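Local coordinates for NADP-dependent glyceraldehyde-3-phosphate dehydrogenase (Bacillus halodurans, PDB 3PRL), which probably oxidises glyceraldehyde 3-phosphate to 3-phosphoglycerate with NADP+ as the hydride acceptor, as a non-phosphorylating member of the aldehyde dehydrogenase family, at residues 12-15 with 20-23. Residues are numbered along the deposited sequence; the frame is centred on the assembly and turned at random.
Sequences ANIL and WVES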
loop_
_atom_site.group_PDB
_atom_site.type_symbol
_atom_site.label_atom_id
_atom_site.label_comp_id
_atom_site.label_asym_id
_atom_site.label_seq_id
_atom_site.Cartn_x
_atom_site.Cartn_y
_atom_site.Cartn_z
ATOM N N ALA D 12 23.739 35.657 -16.982
ATOM C CA ALA D 12 23.607 34.719 -15.880
ATOM C C ALA D 12 24.854 33.875 -15.660
ATOM O O ALA D 12 25.565 33.524 -16.609
ATOM C CB ALA D 12 22.413 33.816 -16.118
ATOM N N ASN D 13 25.102 33.556 -14.394
ATOM C CA ASN D 13 26.136 32.610 -14.028
ATOM C C ASN D 13 25.542 31.225 -13.698
ATOM O O ASN D 13 24.318 31.083 -13.506
ATOM C CB ASN D 13 26.982 33.163 -12.878
ATOM C CG ASN D 13 28.168 34.030 -13.366
ATOM O OD1 ASN D 13 28.236 34.450 -14.532
ATOM N ND2 ASN D 13 29.106 34.294 -12.456
ATOM N N ILE D 14 26.406 30.211 -13.672
ATOM C CA ILE D 14 26.012 28.846 -13.328
ATOM C C ILE D 14 26.452 28.502 -11.921
ATOM O O ILE D 14 27.410 29.080 -11.410
ATOM C CB ILE D 14 26.562 27.774 -14.339
ATOM C CG1 ILE D 14 28.102 27.726 -14.368
ATOM C CG2 ILE D 14 25.988 28.000 -15.738
ATOM C CD1 ILE D 14 28.710 26.592 -13.537
ATOM N N LEU D 15 25.738 27.556 -11.310
ATOM C CA LEU D 15 26.049 27.068 -9.982
ATOM C C LEU D 15 26.885 25.804 -10.038
ATOM O O LEU D 15 26.479 24.799 -10.632
ATOM C CB LEU D 15 24.758 26.768 -9.211
ATOM C CG LEU D 15 24.872 26.277 -7.762
ATOM C CD1 LEU D 15 25.439 27.349 -6.829
ATOM C CD2 LEU D 15 23.504 25.837 -7.281
ATOM N N TRP D 20 28.147 30.654 -7.335
ATOM C CA TRP D 20 27.730 31.089 -8.659
ATOM C C TRP D 20 28.953 31.558 -9.429
ATOM O O TRP D 20 29.513 32.627 -9.145
ATOM C CB TRP D 20 26.679 32.192 -8.550
ATOM C CG TRP D 20 25.391 31.664 -7.994
ATOM C CD1 TRP D 20 24.976 31.701 -6.692
ATOM C CD2 TRP D 20 24.368 30.972 -8.721
ATOM N NE1 TRP D 20 23.750 31.095 -6.569
ATOM C CE2 TRP D 20 23.356 30.636 -7.797
ATOM C CE3 TRP D 20 24.203 30.619 -10.066
ATOM C CZ2 TRP D 20 22.194 29.960 -8.175
ATOM C CZ3 TRP D 20 23.042 29.944 -10.439
ATOM C CH2 TRP D 20 22.055 29.626 -9.494
ATOM N N VAL D 21 29.375 30.737 -10.388
ATOM C CA VAL D 21 30.621 30.965 -11.117
ATOM C C VAL D 21 30.374 31.137 -12.609
ATOM O O VAL D 21 29.247 31.010 -13.082
ATOM C CB VAL D 21 31.681 29.830 -10.865
ATOM C CG1 VAL D 21 32.090 29.774 -9.397
ATOM C CG2 VAL D 21 31.168 28.464 -11.327
ATOM N N GLU D 22 31.447 31.425 -13.336
ATOM C CA GLU D 22 31.395 31.581 -14.774
ATOM C C GLU D 22 32.358 30.590 -15.414
ATOM O O GLU D 22 33.219 30.019 -14.735
ATOM C CB GLU D 22 31.775 33.019 -15.163
ATOM C CG GLU D 22 31.025 33.549 -16.370
ATOM C CD GLU D 22 31.796 34.612 -17.136
ATOM O OE1 GLU D 22 32.459 35.466 -16.501
ATOM O OE2 GLU D 22 31.733 34.592 -18.386
ATOM N N SER D 23 32.198 30.375 -16.718
ATOM C CA SER D 23 33.154 29.594 -17.495
ATOM C C SER D 23 34.545 30.220 -17.357
ATOM O O SER D 23 34.704 31.437 -17.507
ATOM C CB SER D 23 32.739 29.572 -18.969
ATOM O OG SER D 23 33.005 28.311 -19.559
#
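Leu15 lies over one face of the Trp20 indole: its CB sits 3.9 Å from the centroid of the six-membered ring, 12° off the normal, a CH-pi contact, and CD1 covers the same face nearer the rim. At the ring's edge, near its plane, comes Asn13 O, 3.5 Å from Trp20 CE3; buried here without a hydrogen-bond partner in the model, it faces ring C-H groups instead. With CG anti to the carbonyl carbon (chi1 -68°), the indole swings back across the neighbouring strand, where a broad, largely apolar ring suits both leucine and the side chains of Ile196 and Val199 on helix 192-204. Were Trp20 an alanine, Leu15 would probably lose its aromatic cover and a gap open beside that helix. The segments belong to the antiparallel beta hairpin of strands 10-16 and 19-21, the latter outermost in its four-stranded sheet within the chain. Ile14 and Val21 are its hydrogen-bonded pair, Val21 N giving to Ile14 O at 2.8 Å and Ile14 N to Val21 O at 3.0 Å. Their beta-branched side chains, suited to extended backbone, share the sheet face turned from Trp20 and touch through Ile14 CD1 and Val21 CG2, 3.8 Å apart. Further along, Asn13 OD1 touches aliphatic Glu22 CG at 3.5 Å, while Glu22 OE2 makes a long, weak ion pair with Arg28.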